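Local atomic coordinates of maleate cis-trans isomerase (Pseudomonas putida, PDB entry 4FQ5), a protein that probably catalyses the cis-trans isomerization of the double bond of maleate, yielding fumarate. Residues A[38-41]-A[42-46]; A[50-53]-A[54-58]; A[246-249]-A[250-254]. The protein carries 1 engineered substitution. All blocks are in the same frame, centred on the assembly; numbering follows the deposited sequence.

Contact 1: A[38-41]-A[42-46]. With MAE (maleic acid), chain C.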
loop_
_atom_site.group_PDB
_atom_site.type_symbol
_atom_site.label_atom_id
_atom_site.label_comp_id
_atom_site.label_asym_id
_atom_site.label_seq_id
_atom_site.Cartn_x
_atom_site.Cartn_y
_atom_site.Cartn_z
ATOM N N ASN A 38 20.448 15.275 -4.316
ATOM C CA ASN A 38 20.158 13.883 -3.999
ATOM C C ASN A 38 18.664 13.600 -4.148
ATOM O O ASN A 38 17.832 14.351 -3.637
ATOM C CB ASN A 38 20.658 13.524 -2.594
ATOM C CG ASN A 38 20.563 12.037 -2.295
ATOM O OD1 ASN A 38 19.480 11.504 -2.080
ATOM N ND2 ASN A 38 21.706 11.362 -2.273
ATOM N N ILE A 39 18.342 12.523 -4.864
ATOM C CA ILE A 39 16.954 12.080 -5.056
ATOM C C ILE A 39 16.739 10.658 -4.530
ATOM O O ILE A 39 15.607 10.247 -4.257
ATOM C CB ILE A 39 16.510 12.147 -6.539
ATOM C CG1 ILE A 39 17.481 11.387 -7.451
ATOM C CG2 ILE A 39 16.343 13.593 -6.997
ATOM C CD1 ILE A 39 16.845 10.886 -8.734
ATOM N N THR A 40 17.831 9.920 -4.368
ATOM C CA THR A 40 17.753 8.492 -4.058
ATOM C C THR A 40 17.451 8.209 -2.588
ATOM O O THR A 40 16.717 7.270 -2.282
ATOM C CB THR A 40 19.017 7.755 -4.545
ATOM O OG1 THR A 40 19.142 7.939 -5.957
ATOM C CG2 THR A 40 18.969 6.258 -4.237
ATOM N N MET A 41 17.999 9.015 -1.678
ATOM C CA MET A 41 17.693 8.847 -0.260
ATOM C C MET A 41 16.193 8.987 -0.004
ATOM O O MET A 41 15.603 8.178 0.718
ATOM C CB MET A 41 18.476 9.829 0.618
ATOM C CG MET A 41 18.388 9.514 2.109
ATOM S SD MET A 41 19.602 8.310 2.700
ATOM C CE MET A 41 19.470 7.003 1.494
ATOM N N GLU A 42 15.592 10.005 -0.616
ATOM C CA GLU A 42 14.155 10.237 -0.536
ATOM C C GLU A 42 13.316 9.220 -1.327
ATOM O O GLU A 42 12.087 9.261 -1.285
ATOM C CB GLU A 42 13.828 11.666 -0.967
ATOM C CG GLU A 42 14.253 12.700 0.078
ATOM C CD GLU A 42 14.440 14.089 -0.499
ATOM O OE1 GLU A 42 14.952 14.230 -1.634
ATOM O OE2 GLU A 42 14.072 15.053 0.191
ATOM N N THR A 43 13.985 8.312 -2.031
ATOM C CA THR A 43 13.313 7.241 -2.764
ATOM C C THR A 43 13.427 5.924 -2.004
ATOM O O THR A 43 12.425 5.260 -1.755
ATOM C CB THR A 43 13.876 7.112 -4.197
ATOM O OG1 THR A 43 13.692 8.361 -4.869
ATOM C CG2 THR A 43 13.145 6.008 -4.997
ATOM N N GLU A 44 14.644 5.570 -1.605
ATOM C CA GLU A 44 14.896 4.257 -1.018
ATOM C C GLU A 44 14.483 4.130 0.442
ATOM O O GLU A 44 13.982 3.081 0.848
ATOM C CB GLU A 44 16.346 3.829 -1.236
ATOM C CG GLU A 44 16.682 3.703 -2.716
ATOM C CD GLU A 44 18.017 3.034 -2.982
ATOM O OE1 GLU A 44 18.829 2.892 -2.046
ATOM O OE2 GLU A 44 18.260 2.648 -4.139
ATOM N N ILE A 45 14.685 5.178 1.236
ATOM C CA ILE A 45 14.254 5.143 2.642
ATOM C C ILE A 45 12.720 5.046 2.737
ATOM O O ILE A 45 12.210 4.207 3.476
ATOM C CB ILE A 45 14.851 6.309 3.483
ATOM C CG1 ILE A 45 16.215 5.932 4.070
ATOM C CG2 ILE A 45 13.974 6.667 4.672
ATOM C CD1 ILE A 45 17.211 5.386 3.078
ATOM N N PRO A 46 11.980 5.882 1.981
ATOM C CA PRO A 46 10.530 5.668 1.982
ATOM C C PRO A 46 10.095 4.324 1.378
ATOM O O PRO A 46 9.162 3.707 1.890
ATOM C CB PRO A 46 10.001 6.853 1.164
ATOM C CG PRO A 46 11.007 7.932 1.438
ATOM C CD PRO A 46 12.325 7.193 1.403
HETATM C C1 MAE C . 25.171 11.473 -2.220
HETATM O O1 MAE C . 24.230 12.095 -2.738
HETATM O O2 MAE C . 25.453 10.298 -2.496
HETATM C C2 MAE C . 26.009 12.190 -1.248
HETATM C C3 MAE C . 26.839 11.610 -0.399
HETATM C C4 MAE C . 27.041 10.149 -0.271
HETATM O O3 MAE C . 28.129 9.685 -0.598
HETATM O O4 MAE C . 26.162 9.413 0.191
HETATM O O HOH W 1 16.946 12.191 -1.575
#
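This contact joins the maleate pocket to the first turn of helix 41-52 through an Asx motif at Asn38, which a water links to Glu42. Asn38 uses both ends of its amide. Asn38 ND2 donates to O1 of the maleic acid at 2.7 Å. Asn38 OD1 accepts from Met41 N, 2.9 Å away and in the carbonyl plane, and this fixes the rotation of the amide. CG stands anti to the backbone N (chi1 -172°), which carries the amide over to the ligand. Tyr160, Asn190, Val222 and Gln223 also bond the maleic acid. The water touches OD1 of Asn38 and accepts from Glu42 N at 2.7 Å. It also meets Glu42 OE1. That carboxylate binds Arg66 and Ser64, and His63 of the second subunit. On another side of the turn, Thr40 and Glu44 run alongside each other, with Thr40 CG2 3.6 Å from Glu44 CD. Their polar ends bond to the loop beyond, Thr40 to Gln223 and Glu44 to Ser226 and Leu227. Thr43 OG1 donates to Ile39 O at 2.8 Å. Thr40 O takes two N-H groups: Glu44 N lies nearly along its C=O axis at 2.8 Å, and Thr43 N sits above the carbonyl plane at 2.9 Å.

Contact 2: A[50-53]-A[54-58]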
loop_
_atom_site.group_PDB
_atom_site.type_symbol
_atom_site.label_atom_id
_atom_site.label_comp_id
_atom_site.label_asym_id
_atom_site.label_seq_id
_atom_site.Cartn_x
_atom_site.Cartn_y
_atom_site.Cartn_z
ATOM N N LYS A 50 7.906 1.815 3.616
ATOM C CA LYS A 50 6.623 1.438 3.008
ATOM C C LYS A 50 6.458 -0.082 3.025
ATOM O O LYS A 50 5.382 -0.597 3.354
ATOM C CB LYS A 50 6.566 1.913 1.556
ATOM C CG LYS A 50 5.240 2.508 1.120
ATOM C CD LYS A 50 5.335 4.026 0.991
ATOM C CE LYS A 50 5.630 4.701 2.327
ATOM N NZ LYS A 50 6.613 5.814 2.176
ATOM N N ALA A 51 7.526 -0.791 2.653
ATOM C CA ALA A 51 7.563 -2.250 2.753
ATOM C C ALA A 51 7.391 -2.707 4.200
ATOM O O ALA A 51 6.685 -3.685 4.464
ATOM C CB ALA A 51 8.851 -2.813 2.148
ATOM N N ARG A 52 8.014 -1.987 5.142
ATOM C CA ARG A 52 7.887 -2.332 6.562
ATOM C C ARG A 52 6.429 -2.243 7.047
ATOM O O ARG A 52 6.004 -3.029 7.902
ATOM C CB ARG A 52 8.788 -1.467 7.442
ATOM C CG ARG A 52 8.904 -1.984 8.869
ATOM C CD ARG A 52 9.606 -0.999 9.792
ATOM N NE ARG A 52 9.810 -1.580 11.118
ATOM C CZ ARG A 52 8.944 -1.497 12.129
ATOM N NH1 ARG A 52 7.787 -0.840 11.983
ATOM N NH2 ARG A 52 9.241 -2.066 13.292
ATOM N N GLU A 53 5.681 -1.289 6.496
ATOM C CA GLU A 53 4.273 -1.089 6.856
ATOM C C GLU A 53 3.389 -2.294 6.507
ATOM O O GLU A 53 2.319 -2.467 7.087
ATOM C CB GLU A 53 3.729 0.210 6.244
ATOM C CG GLU A 53 4.358 1.466 6.850
ATOM C CD GLU A 53 3.863 2.771 6.246
ATOM O OE1 GLU A 53 3.010 2.734 5.330
ATOM O OE2 GLU A 53 4.329 3.849 6.695
ATOM N N LEU A 54 3.846 -3.130 5.577
ATOM C CA LEU A 54 3.148 -4.382 5.250
ATOM C C LEU A 54 3.294 -5.412 6.362
ATOM O O LEU A 54 2.516 -6.365 6.461
ATOM C CB LEU A 54 3.694 -4.975 3.950
ATOM C CG LEU A 54 3.524 -4.127 2.690
ATOM C CD1 LEU A 54 4.169 -4.854 1.524
ATOM C CD2 LEU A 54 2.054 -3.840 2.403
ATOM N N VAL A 55 4.286 -5.195 7.212
ATOM C CA VAL A 55 4.768 -6.221 8.109
ATOM C C VAL A 55 4.641 -5.838 9.591
ATOM O O VAL A 55 4.635 -6.704 10.462
ATOM C CB VAL A 55 6.206 -6.594 7.669
ATOM C CG1 VAL A 55 7.156 -6.806 8.836
ATOM C CG2 VAL A 55 6.169 -7.783 6.718
ATOM N N ALA A 56 4.515 -4.541 9.863
ATOM C CA ALA A 56 4.491 -4.015 11.228
ATOM C C ALA A 56 3.539 -2.813 11.294
ATOM O O ALA A 56 3.306 -2.169 10.268
ATOM C CB ALA A 56 5.899 -3.619 11.657
ATOM N N PRO A 57 2.989 -2.500 12.492
ATOM C CA PRO A 57 1.915 -1.497 12.549
ATOM C C PRO A 57 2.322 -0.019 12.394
ATOM O O PRO A 57 1.478 0.796 12.028
ATOM C CB PRO A 57 1.278 -1.739 13.923
ATOM C CG PRO A 57 2.384 -2.288 14.755
ATOM C CD PRO A 57 3.285 -3.063 13.826
ATOM N N GLU A 58 3.583 0.324 12.654
ATOM C CA GLU A 58 4.032 1.723 12.561
ATOM C C GLU A 58 3.859 2.326 11.174
ATOM O O GLU A 58 4.064 1.654 10.162
ATOM C CB GLU A 58 5.490 1.873 13.005
ATOM C CG GLU A 58 5.707 1.693 14.496
ATOM C CD GLU A 58 5.653 0.239 14.932
ATOM O OE1 GLU A 58 5.395 0.001 16.127
ATOM O OE2 GLU A 58 5.862 -0.662 14.089
HETATM O O HOH W 2 5.924 -0.440 9.766
HETATM O O HOH W 3 7.222 -2.867 15.172
#
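Arg52 reaches out from near the C-terminal end of helix 41-52 to Ala56 and Glu58, in the loop that leads into strand 59-67. The tight part lies around its guanidinium. The chain is stretched from CG to NE, with CG anti to the backbone N (chi1 -168°), and this carries the flat group out to the loop. Ala56 CB sits over one face, 3.4 Å from Arg52 NH1. Glu58 comes in at the edge. Glu58 OE2 lies in the guanidinium plane and takes an almost straight salt-bridge bond from Arg52 NH1 at 2.9 Å. The carboxylate is turned 59° from that plane and is met on the anti side of OE2, 30° out of its own plane. Next to it the backbone turns sharply. Arg52 O accepts from Val55 N at 2.8 Å, with a weak bond from Ala56 N, and Leu54 N bonds to Ala51 O at 3.1 Å. Glu53 CG rests 3.3 Å from Glu58 O, while the Glu53 carboxylate pairs with Arg59 and accepts from Phe60 N.

Waters fill in round the salt bridge. One ties Arg52 NH1 to the carbonyls of Ala56 and Glu58. A second lies between Arg52 NH2 and Glu58 OE2, 2.9 Å from Arg52 NH2. The loose side is at Leu54, which stays exposed even in the assembly, where it packs on Leu54 of the third subunit.

With an alanine here instead of Arg52, Glu58 is likely to lose its salt-bridge mate and Ala56 CB its cover. NH2 of Arg52 also bonds to Pro259 O, so one guanidinium ties the helix to two loops. Glu58 probably balances the buried positive charge, which would favour its ionised form.

Contact 3: A[246-249]-A[250-254]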
loop_
_atom_site.group_PDB
_atom_site.type_symbol
_atom_site.label_atom_id
_atom_site.label_comp_id
_atom_site.label_asym_id
_atom_site.label_seq_id
_atom_site.Cartn_x
_atom_site.Cartn_y
_atom_site.Cartn_z
ATOM N N VAL A 246 20.336 1.320 3.163
ATOM C CA VAL A 246 19.841 0.210 3.991
ATOM C C VAL A 246 20.352 0.301 5.433
ATOM O O VAL A 246 19.581 0.133 6.383
ATOM C CB VAL A 246 20.147 -1.167 3.351
ATOM C CG1 VAL A 246 20.201 -2.279 4.394
ATOM C CG2 VAL A 246 19.108 -1.487 2.289
ATOM N N ALA A 247 21.645 0.582 5.589
ATOM C CA ALA A 247 22.258 0.717 6.916
ATOM C C ALA A 247 21.615 1.847 7.724
ATOM O O ALA A 247 21.361 1.691 8.923
ATOM C CB ALA A 247 23.761 0.938 6.789
ATOM N N THR A 248 21.346 2.966 7.050
ATOM C CA THR A 248 20.700 4.136 7.659
ATOM C C THR A 248 19.303 3.793 8.188
ATOM O O THR A 248 18.950 4.181 9.305
ATOM C CB THR A 248 20.607 5.313 6.657
ATOM O OG1 THR A 248 21.923 5.708 6.254
ATOM C CG2 THR A 248 19.900 6.523 7.268
ATOM N N THR A 249 18.511 3.061 7.404
ATOM C CA THR A 249 17.159 2.730 7.877
ATOM C C THR A 249 17.219 1.726 9.020
ATOM O O THR A 249 16.452 1.826 9.974
ATOM C CB THR A 249 16.133 2.324 6.773
ATOM O OG1 THR A 249 15.747 0.953 6.908
ATOM C CG2 THR A 249 16.607 2.615 5.380
ATOM N N TRP A 250 18.157 0.787 8.937
ATOM C CA TRP A 250 18.428 -0.110 10.047
ATOM C C TRP A 250 18.754 0.672 11.300
ATOM O O TRP A 250 18.175 0.419 12.366
ATOM C CB TRP A 250 19.543 -1.093 9.698
ATOM C CG TRP A 250 19.949 -1.926 10.881
ATOM C CD1 TRP A 250 19.347 -3.092 11.352
ATOM C CD2 TRP A 250 21.052 -1.659 11.816
ATOM N NE1 TRP A 250 19.989 -3.549 12.481
ATOM C CE2 TRP A 250 21.017 -2.739 12.810
ATOM C CE3 TRP A 250 22.030 -0.675 11.921
ATOM C CZ2 TRP A 250 21.932 -2.808 13.853
ATOM C CZ3 TRP A 250 22.944 -0.754 12.981
ATOM C CH2 TRP A 250 22.894 -1.800 13.922
ATOM N N ALA A 251 19.652 1.651 11.178
ATOM C CA ALA A 251 20.065 2.456 12.334
ATOM C C ALA A 251 18.948 3.344 12.890
ATOM O O ALA A 251 18.811 3.476 14.103
ATOM C CB ALA A 251 21.309 3.276 12.007
ATOM N N MET A 252 18.144 3.929 12.007
ATOM C CA MET A 252 16.982 4.714 12.429
ATOM C C MET A 252 15.983 3.859 13.213
ATOM O O MET A 252 15.533 4.250 14.295
ATOM C CB MET A 252 16.287 5.347 11.224
ATOM C CG MET A 252 16.974 6.569 10.647
ATOM S SD MET A 252 16.167 7.073 9.114
ATOM C CE MET A 252 16.838 8.714 8.936
ATOM N N LEU A 253 15.641 2.696 12.659
ATOM C CA LEU A 253 14.741 1.755 13.330
ATOM C C LEU A 253 15.278 1.336 14.706
ATOM O O LEU A 253 14.543 1.361 15.699
ATOM C CB LEU A 253 14.506 0.525 12.451
ATOM C CG LEU A 253 13.243 0.313 11.597
ATOM C CD1 LEU A 253 12.295 1.502 11.472
ATOM C CD2 LEU A 253 13.635 -0.248 10.234
ATOM N N THR A 254 16.559 0.971 14.765
ATOM C CA THR A 254 17.160 0.545 16.033
ATOM C C THR A 254 17.176 1.687 17.059
ATOM O O THR A 254 16.964 1.458 18.254
ATOM C CB THR A 254 18.584 -0.025 15.861
ATOM O OG1 THR A 254 19.439 0.976 15.302
ATOM C CG2 THR A 254 18.580 -1.238 14.952
#
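Thr248 and Met252 lie alongside each other on one flank of the helix, their side chains pointing the same way. Thr248 CG2 is 4.1 Å from Met252 CE. Met252 CG lies anti to the carbonyl carbon (chi1 -77°), and the chain then runs extended, alongside Thr248, to CE. Thr248 OG1 turns elsewhere, bonding to Ala244 O and Ser138 OG. Thr249 and Leu253 form a second pair that also runs side by side. Leu253 CD2 sits 3.5 Å from Thr249 O and 4.1 Å from Thr249 OG1. That hydroxyl is buried and has no hydrogen-bond partner in the model.

Both pairs belong to helix 244-255, which follows strand 241-243 at the edge of one of the two four-stranded parallel sheets of this alpha/beta protein. The helix packs against helix 41-52, where Thr249 meets Ile45 and Leu48, and Leu253 meets Leu49. On another flank it lies against helix 138-149, with Ala247 and Ala251 both on Ala141.

Trp250 is turned differently from these pairs. Ala247 O lies at the ring edge, in the plane, 3.9 Å from Trp250 CE3. Thr254 CG2 sits 3.5 Å above one face of the Trp250 ring, offset toward the rim. Trp250 NE1 bonds to Tyr273 O, and the ring also touches Asp144 and Ala148. Along the backbone, Leu253 N donates to Thr249 O in a nearly straight bond of 2.9 Å. Thr254 OG1 donates to Ala251 O at 2.8 Å.

In the fold
From the N terminus, strand 27-35 gives way to a loop, and contact 1 closes the turn from that loop into helix 41-52, beside the maleate pocket. Contact 2 lies at the far end of the same helix, its centre about 17 Å from that of contact 1, and closes the loop into strand 59-67. Contact 3 follows much later; it lies within helix 244-255 and closes no loop. The three run in series along the chain; none nests in or crosses another. Contact 3 touches both others: Ile45 CG1 lies 3.6 Å from Thr249 CG2, and Arg52 NE lies 3.9 Å from Leu253 CG. The two helices thus join the first parallel sheet to the second.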